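Side-chain contacts in AmbC (Sorangium cellulosum, PDB 5O15), which probably catalyses both dehydration and subsequent ring closure to an oxygen heterocycle during assembly of the polyketide ambruticin: residues A[34-39]-A[69-74]; A[45-50]-A[205-210]; A[87-90]-A[96-99]. One frame throughout, in Å; residues are numbered along the deposited sequence.

Contact 1: A[34-39]-A[69-74]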
loop_
_atom_site.group_PDB
_atom_site.type_symbol
_atom_site.label_atom_id
_atom_site.label_comp_id
_atom_site.label_asym_id
_atom_site.label_seq_id
_atom_site.Cartn_x
_atom_site.Cartn_y
_atom_site.Cartn_z
ATOM N N TYR A 34 3.494 4.263 22.402
ATOM C CA TYR A 34 4.090 2.986 22.035
ATOM C C TYR A 34 5.243 3.229 21.083
ATOM O O TYR A 34 5.235 4.182 20.304
ATOM C CB TYR A 34 3.123 2.035 21.318
ATOM C CG TYR A 34 1.960 1.589 22.167
ATOM C CD1 TYR A 34 0.882 2.424 22.420
ATOM C CD2 TYR A 34 1.888 0.284 22.619
ATOM C CE1 TYR A 34 -0.208 1.988 23.163
ATOM C CE2 TYR A 34 0.797 -0.164 23.366
ATOM C CZ TYR A 34 -0.248 0.678 23.621
ATOM O OH TYR A 34 -1.327 0.219 24.342
ATOM N N VAL A 35 6.202 2.301 21.095
ATOM C CA VAL A 35 7.343 2.302 20.180
ATOM C C VAL A 35 7.514 0.889 19.644
ATOM O O VAL A 35 7.854 -0.032 20.394
ATOM C CB VAL A 35 8.633 2.799 20.847
ATOM C CG1 VAL A 35 9.775 2.786 19.851
ATOM C CG2 VAL A 35 8.425 4.196 21.382
ATOM N N LEU A 36 7.303 0.724 18.344
ATOM C CA LEU A 36 7.465 -0.551 17.668
ATOM C C LEU A 36 8.766 -0.509 16.887
ATOM O O LEU A 36 9.031 0.456 16.174
ATOM C CB LEU A 36 6.306 -0.838 16.704
ATOM C CG LEU A 36 4.934 -0.954 17.347
ATOM C CD1 LEU A 36 4.269 0.372 17.563
ATOM C CD2 LEU A 36 4.013 -1.826 16.550
ATOM N N SER A 37 9.562 -1.557 17.014
ATOM C CA SER A 37 10.860 -1.607 16.372
ATOM C C SER A 37 10.978 -2.878 15.548
ATOM O O SER A 37 10.399 -3.907 15.896
ATOM C CB SER A 37 11.980 -1.607 17.422
ATOM O OG SER A 37 11.939 -0.444 18.212
ATOM N N GLY A 38 11.769 -2.811 14.493
ATOM C CA GLY A 38 12.038 -4.016 13.746
ATOM C C GLY A 38 13.086 -3.790 12.690
ATOM O O GLY A 38 13.853 -2.826 12.730
ATOM N N ARG A 39 13.128 -4.727 11.749
ATOM C CA ARG A 39 14.181 -4.759 10.749
ATOM C C ARG A 39 13.583 -5.283 9.458
ATOM O O ARG A 39 12.818 -6.252 9.471
ATOM C CB ARG A 39 15.284 -5.735 11.164
ATOM C CG ARG A 39 16.531 -5.716 10.309
ATOM C CD ARG A 39 17.671 -6.378 11.078
ATOM N NE ARG A 39 18.871 -6.567 10.266
ATOM C CZ ARG A 39 19.073 -7.595 9.446
ATOM N NH1 ARG A 39 18.150 -8.540 9.312
ATOM N NH2 ARG A 39 20.201 -7.679 8.750
ATOM N N LEU A 69 -1.077 -0.291 9.819
ATOM C CA LEU A 69 -2.081 -1.259 10.232
ATOM C C LEU A 69 -1.574 -2.152 11.358
ATOM O O LEU A 69 -2.347 -2.540 12.239
ATOM C CB LEU A 69 -2.545 -2.101 9.034
ATOM C CG LEU A 69 -3.391 -1.348 8.000
ATOM C CD1 LEU A 69 -3.435 -2.147 6.710
ATOM C CD2 LEU A 69 -4.780 -1.103 8.504
ATOM N N ALA A 70 -0.294 -2.529 11.317
ATOM C CA ALA A 70 0.277 -3.322 12.399
ATOM C C ALA A 70 0.280 -2.529 13.703
ATOM O O ALA A 70 -0.021 -3.070 14.775
ATOM C CB ALA A 70 1.693 -3.769 12.043
ATOM N N ALA A 71 0.601 -1.231 13.621
ATOM C CA ALA A 71 0.566 -0.364 14.794
ATOM C C ALA A 71 -0.845 -0.252 15.328
ATOM O O ALA A 71 -1.043 -0.305 16.548
ATOM C CB ALA A 71 1.156 0.998 14.438
ATOM N N ALA A 72 -1.844 -0.104 14.445
ATOM C CA ALA A 72 -3.224 -0.046 14.906
ATOM C C ALA A 72 -3.575 -1.296 15.699
ATOM O O ALA A 72 -4.125 -1.218 16.802
ATOM C CB ALA A 72 -4.145 0.159 13.711
ATOM N N ASP A 73 -3.218 -2.466 15.172
ATOM C CA ASP A 73 -3.512 -3.701 15.883
ATOM C C ASP A 73 -2.793 -3.739 17.227
ATOM O O ASP A 73 -3.353 -4.194 18.233
ATOM C CB ASP A 73 -3.123 -4.889 15.002
ATOM C CG ASP A 73 -3.259 -6.202 15.707
ATOM O OD1 ASP A 73 -4.402 -6.603 15.983
ATOM O OD2 ASP A 73 -2.214 -6.824 15.988
ATOM N N ALA A 74 -1.548 -3.267 17.260
ATOM C CA ALA A 74 -0.776 -3.324 18.493
ATOM C C ALA A 74 -1.368 -2.436 19.579
ATOM O O ALA A 74 -1.222 -2.739 20.768
ATOM C CB ALA A 74 0.666 -2.917 18.207
#

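Contact 2: A[45-50]-A[205-210]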
loop_
_atom_site.group_PDB
_atom_site.type_symbol
_atom_site.label_atom_id
_atom_site.label_comp_id
_atom_site.label_asym_id
_atom_site.label_seq_id
_atom_site.Cartn_x
_atom_site.Cartn_y
_atom_site.Cartn_z
ATOM N N HIS A 45 13.553 -10.580 2.446
ATOM C CA HIS A 45 12.395 -10.091 1.709
ATOM C C HIS A 45 12.856 -9.526 0.379
ATOM O O HIS A 45 12.615 -8.356 0.075
ATOM C CB HIS A 45 11.635 -9.051 2.538
ATOM C CG HIS A 45 10.962 -9.668 3.708
ATOM N ND1 HIS A 45 9.715 -10.245 3.630
ATOM C CD2 HIS A 45 11.414 -9.911 4.960
ATOM C CE1 HIS A 45 9.411 -10.789 4.791
ATOM N NE2 HIS A 45 10.434 -10.613 5.611
ATOM N N ALA A 46 13.510 -10.354 -0.430
ATOM C CA ALA A 46 14.041 -9.888 -1.700
ATOM C C ALA A 46 12.945 -9.372 -2.618
ATOM O O ALA A 46 13.228 -8.543 -3.485
ATOM C CB ALA A 46 14.832 -11.003 -2.392
ATOM N N TRP A 47 11.704 -9.827 -2.434
ATOM C CA TRP A 47 10.598 -9.330 -3.240
ATOM C C TRP A 47 10.488 -7.809 -3.247
ATOM O O TRP A 47 9.997 -7.248 -4.236
ATOM C CB TRP A 47 9.270 -9.950 -2.819
ATOM C CG TRP A 47 8.831 -9.646 -1.408
ATOM C CD1 TRP A 47 9.126 -10.354 -0.277
ATOM C CD2 TRP A 47 7.992 -8.563 -0.982
ATOM N NE1 TRP A 47 8.537 -9.769 0.824
ATOM C CE2 TRP A 47 7.826 -8.679 0.409
ATOM C CE3 TRP A 47 7.351 -7.521 -1.648
ATOM C CZ2 TRP A 47 7.060 -7.805 1.126
ATOM C CZ3 TRP A 47 6.596 -6.638 -0.905
ATOM C CH2 TRP A 47 6.467 -6.791 0.460
ATOM N N VAL A 48 10.878 -7.114 -2.153
ATOM C CA VAL A 48 10.688 -5.668 -2.153
ATOM C C VAL A 48 11.524 -5.016 -3.240
ATOM O O VAL A 48 11.194 -3.922 -3.706
ATOM C CB VAL A 48 10.977 -5.034 -0.769
ATOM C CG1 VAL A 48 10.037 -5.604 0.258
ATOM C CG2 VAL A 48 12.428 -5.200 -0.334
ATOM N N LEU A 49 12.640 -5.649 -3.622
ATOM C CA LEU A 49 13.521 -5.105 -4.652
ATOM C C LEU A 49 12.893 -5.122 -6.032
ATOM O O LEU A 49 13.438 -4.503 -6.956
ATOM C CB LEU A 49 14.857 -5.856 -4.658
ATOM C CG LEU A 49 15.662 -5.771 -3.356
ATOM C CD1 LEU A 49 16.894 -6.696 -3.438
ATOM C CD2 LEU A 49 16.033 -4.324 -3.073
ATOM N N ASP A 50 11.792 -5.860 -6.219
ATOM C CA ASP A 50 11.080 -5.794 -7.479
ATOM C C ASP A 50 10.309 -4.495 -7.638
ATOM O O ASP A 50 9.809 -4.221 -8.750
ATOM C CB ASP A 50 10.091 -6.956 -7.574
ATOM C CG ASP A 50 10.743 -8.317 -7.801
ATOM O OD1 ASP A 50 11.966 -8.376 -8.007
ATOM O OD2 ASP A 50 9.989 -9.321 -7.776
ATOM N N GLN A 205 0.512 -14.962 4.527
ATOM C CA GLN A 205 -0.084 -15.186 5.836
ATOM C C GLN A 205 0.666 -14.504 6.970
ATOM O O GLN A 205 0.111 -14.400 8.066
ATOM C CB GLN A 205 -0.165 -16.691 6.096
ATOM C CG GLN A 205 1.176 -17.406 5.944
ATOM C CD GLN A 205 1.036 -18.911 6.032
ATOM O OE1 GLN A 205 0.192 -19.421 6.764
ATOM N NE2 GLN A 205 1.848 -19.630 5.266
ATOM N N ASP A 206 1.900 -14.038 6.736
ATOM C CA ASP A 206 2.696 -13.396 7.771
ATOM C C ASP A 206 2.372 -11.913 7.918
ATOM O O ASP A 206 2.737 -11.308 8.933
ATOM C CB ASP A 206 4.190 -13.552 7.452
ATOM C CG ASP A 206 4.648 -15.010 7.369
ATOM O OD1 ASP A 206 4.030 -15.903 7.988
ATOM O OD2 ASP A 206 5.653 -15.257 6.672
ATOM N N PHE A 207 1.709 -11.316 6.933
ATOM C CA PHE A 207 1.419 -9.892 6.928
ATOM C C PHE A 207 -0.049 -9.666 7.264
ATOM O O PHE A 207 -0.885 -10.551 7.104
ATOM C CB PHE A 207 1.729 -9.288 5.544
ATOM C CG PHE A 207 3.204 -9.223 5.211
ATOM C CD1 PHE A 207 3.953 -8.132 5.617
ATOM C CD2 PHE A 207 3.840 -10.241 4.544
ATOM C CE1 PHE A 207 5.300 -8.061 5.329
ATOM C CE2 PHE A 207 5.194 -10.170 4.272
ATOM C CZ PHE A 207 5.916 -9.075 4.660
ATOM N N GLY A 208 -0.358 -8.451 7.700
ATOM C CA GLY A 208 -1.748 -8.063 7.797
ATOM C C GLY A 208 -2.371 -8.012 6.410
ATOM O O GLY A 208 -3.349 -8.712 6.118
ATOM N N LEU A 209 -1.804 -7.183 5.544
ATOM C CA LEU A 209 -2.122 -7.168 4.130
ATOM C C LEU A 209 -0.811 -7.016 3.377
ATOM O O LEU A 209 -0.170 -5.961 3.429
ATOM C CB LEU A 209 -3.107 -6.056 3.816
ATOM C CG LEU A 209 -3.529 -5.968 2.352
ATOM C CD1 LEU A 209 -4.090 -7.291 1.819
ATOM C CD2 LEU A 209 -4.535 -4.865 2.177
ATOM N N HIS A 210 -0.389 -8.095 2.713
ATOM C CA HIS A 210 0.902 -8.083 2.073
ATOM C C HIS A 210 0.997 -6.841 1.190
ATOM O O HIS A 210 0.117 -6.606 0.343
ATOM C CB HIS A 210 1.040 -9.332 1.198
ATOM C CG HIS A 210 2.428 -9.602 0.739
ATOM N ND1 HIS A 210 3.091 -8.768 -0.135
ATOM C CD2 HIS A 210 3.279 -10.621 1.017
ATOM C CE1 HIS A 210 4.284 -9.276 -0.404
ATOM N NE2 HIS A 210 4.420 -10.405 0.277
#

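Contact 3: A[87-90]-A[96-99]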
loop_
_atom_site.group_PDB
_atom_site.type_symbol
_atom_site.label_atom_id
_atom_site.label_comp_id
_atom_site.label_asym_id
_atom_site.label_seq_id
_atom_site.Cartn_x
_atom_site.Cartn_y
_atom_site.Cartn_z
ATOM N N ALA A 87 8.516 10.851 2.629
ATOM C CA ALA A 87 9.731 10.554 1.872
ATOM C C ALA A 87 9.833 9.065 1.614
ATOM O O ALA A 87 9.531 8.275 2.520
ATOM C CB ALA A 87 10.942 10.989 2.701
ATOM N N PRO A 88 10.319 8.665 0.446
ATOM C CA PRO A 88 10.449 7.234 0.143
ATOM C C PRO A 88 11.581 6.601 0.941
ATOM O O PRO A 88 12.457 7.257 1.500
ATOM C CB PRO A 88 10.753 7.200 -1.356
ATOM C CG PRO A 88 11.357 8.531 -1.643
ATOM C CD PRO A 88 10.748 9.514 -0.677
ATOM N N LEU A 89 11.574 5.282 0.945
ATOM C CA LEU A 89 12.583 4.477 1.614
ATOM C C LEU A 89 13.365 3.773 0.507
ATOM O O LEU A 89 12.852 2.855 -0.156
ATOM C CB LEU A 89 11.912 3.486 2.559
ATOM C CG LEU A 89 12.752 2.708 3.571
ATOM C CD1 LEU A 89 11.916 2.181 4.731
ATOM C CD2 LEU A 89 13.550 1.597 2.978
ATOM N N ALA A 90 14.586 4.244 0.284
ATOM C CA ALA A 90 15.486 3.643 -0.689
ATOM C C ALA A 90 15.958 2.307 -0.151
ATOM O O ALA A 90 16.317 2.195 1.018
ATOM C CB ALA A 90 16.675 4.571 -0.923
ATOM N N ALA A 96 19.919 -4.298 5.048
ATOM C CA ALA A 96 18.729 -4.166 5.877
ATOM C C ALA A 96 18.608 -2.749 6.398
ATOM O O ALA A 96 19.594 -2.011 6.492
ATOM C CB ALA A 96 18.761 -5.155 7.041
ATOM N N VAL A 97 17.375 -2.372 6.701
ATOM C CA VAL A 97 17.097 -1.130 7.397
ATOM C C VAL A 97 16.402 -1.469 8.704
ATOM O O VAL A 97 15.652 -2.443 8.817
ATOM C CB VAL A 97 16.260 -0.123 6.578
ATOM C CG1 VAL A 97 16.977 0.271 5.304
ATOM C CG2 VAL A 97 14.921 -0.708 6.267
ATOM N N THR A 98 16.662 -0.652 9.698
ATOM C CA THR A 98 15.943 -0.723 10.948
ATOM C C THR A 98 14.713 0.163 10.819
ATOM O O THR A 98 14.766 1.237 10.209
ATOM C CB THR A 98 16.838 -0.232 12.099
ATOM O OG1 THR A 98 18.022 -1.028 12.147
ATOM C CG2 THR A 98 16.165 -0.400 13.421
ATOM N N LEU A 99 13.614 -0.285 11.405
ATOM C CA LEU A 99 12.347 0.421 11.363
ATOM C C LEU A 99 11.936 0.855 12.760
ATOM O O LEU A 99 12.253 0.198 13.764
ATOM C CB LEU A 99 11.251 -0.514 10.852
ATOM C CG LEU A 99 11.447 -1.096 9.454
ATOM C CD1 LEU A 99 10.300 -2.047 9.124
ATOM C CD2 LEU A 99 11.480 0.024 8.469
#

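Contact 1: A[34-39]-A[69-74]
The central helix of the first hotdog, helix 61-75, rests against the concave side of its sheet here, with Leu36 of strand 34-41 packed on Ala71 and Ala74. The two segments run obliquely, their N-to-C directions 131° apart, and their axes come no closer than 10.1 Å. That spacing is bridged largely by the one leucine: its CD2 meets CB of Ala74 at 3.9 Å and lies 4.1 Å from CA of Ala71. The other branch, CD1, faces the Ala71 methyl more loosely, 4.5 Å from CB. Leu36 thus straddles two alanines one helical turn apart, its forked end set across the helix surface. With CG anti to the carbonyl carbon (chi1 -62°), the isobutyl group reaches out from the strand over this alanine-faced side.

Two residues back, Tyr34 points the same way, as strand alternation requires, but meets the helix differently. Its ring lies beside the backbone of Ala74, where CE2 is 4.2 Å from the carbonyl O; the approach is oblique and amounts to a van der Waals contact. No hydrogen bond joins the two segments. The small alanine side chains let the helix backbone come near the strand, with the CA atoms of Leu36 and Ala71 7.5 Å apart.

Both Leu36 and Ala71 also touch Val101 of the neighbouring strand 96-103, while Leu22, in the loop before strand 24-27, touches Leu36 and Ala70. Leu36 and Ala71 are buried, whereas Tyr34 and Ala74 remain partly accessible, marking the edge of the interface. A curved antiparallel sheet wrapped round a long helix in this way is the defining architecture of the hotdog fold, present twice in polyketide synthase dehydratases.

Contact 2: A[45-50]-A[205-210]
Trp47 and His210 meet between the two halves of the double hotdog fold, joining the turn before strand 52-53 to the start of helix 211-225. CE1 of His210 sits over one face of the indole, 3.4 Å from CH2 of Trp47, while CG1 of Val48 lies over the opposite face. The imidazole is inclined to the indole by 44°, so the pair is oblique and not a parallel stack. At the rim of the indole, close to its plane, CZ of Phe207 abuts CZ2 of Trp47 at 3.9 Å. The same CZ lies 3.9 Å from CE1 of His45, making the end of the phenyl ring a wedge against both aromatic groups.

Trp47 is held in rotation by its own segment: NE1 donates to ND1 of His45 over 3.1 Å, with the donor in the imidazole plane and the acceptor tilted 20° from the indole plane. With CG between the backbone N and the carbonyl carbon (chi1 63°), the indole is directed at Phe207 and His210. Exchanged for an alanine, Trp47 would no longer cover His210, and ND1 of His45 would probably be left without its indole donor, with a gap beside Phe207.

Farther out, Trp21 makes edge-to-face contacts with both His45 and Phe207. Glu66, on the central helix of the first hotdog, accepts hydrogen bonds from the backbone N atoms of Gly208 and Leu209. His210 begins the HPALLD motif of polyketide synthase dehydratases, and its imidazole is fixed as the helix N-cap, ND1 accepting the backbone N-H of Ala212.

Contact 3: A[87-90]-A[96-99]
Leu89 lays both of its methyl branches against strand 96-103, overlapping Val97 with CD2 and Leu99 with CD1. The first contact sets Leu89 CD2 4.2 Å from CG2 of Val97; the second puts Leu89 CD1 4.3 Å from CD2 of Leu99. Leu89 CD1 also comes within 4.4 Å of Val97 CG2, so this one valine methyl is touched by both prongs of the leucine. The side chain projects toward the strand with CG roughly opposite the backbone N across the CA–CB bond (chi1 -169°), and this extended course helps it span a gap in which the CA atoms of Leu89 and Val97 are 9.2 Å apart.

Val97 and Leu99, two residues apart, place their side chains on one side of the strand, the concave side of the N-terminal hotdog sheet. The 87-90 segment belongs to the connection from strand 79-85 and packs against that side, where Phe64 of the central helix adds a further surface to Leu89 and Leu67 of the same helix covers Leu99. Ser118 of strand 112-120 touches both leucines.

The contact is wholly apolar, with no hydrogen bond between the segments, and all three side chains are buried. Backbone bonding goes to other partners: Leu89 pairs with Leu59, while Val97 pairs with Leu40 of strand 34-41.

In the fold
Contacts 1 and 3 both belong to the first hotdog and share its sheet: strands 34-41 and 96-103 are neighbours, tied where Gly38 O lies 2.9 Å from Leu99 N in a probable hydrogen bond. Contact 3 is purely aliphatic, while contact 1 adds a tyrosine ring to its leucine and alanines. Contact 1 sets a strand on the central helix and reaches the partly exposed edge, whereas contact 3 seals a connecting loop onto the sheet and is fully buried. Contact 2, also buried and nearest the centre of the chain, brings together aromatic rings from segments 155 residues apart, its one side-chain hydrogen bond within segment 45-50, and so joins the first hotdog to the second.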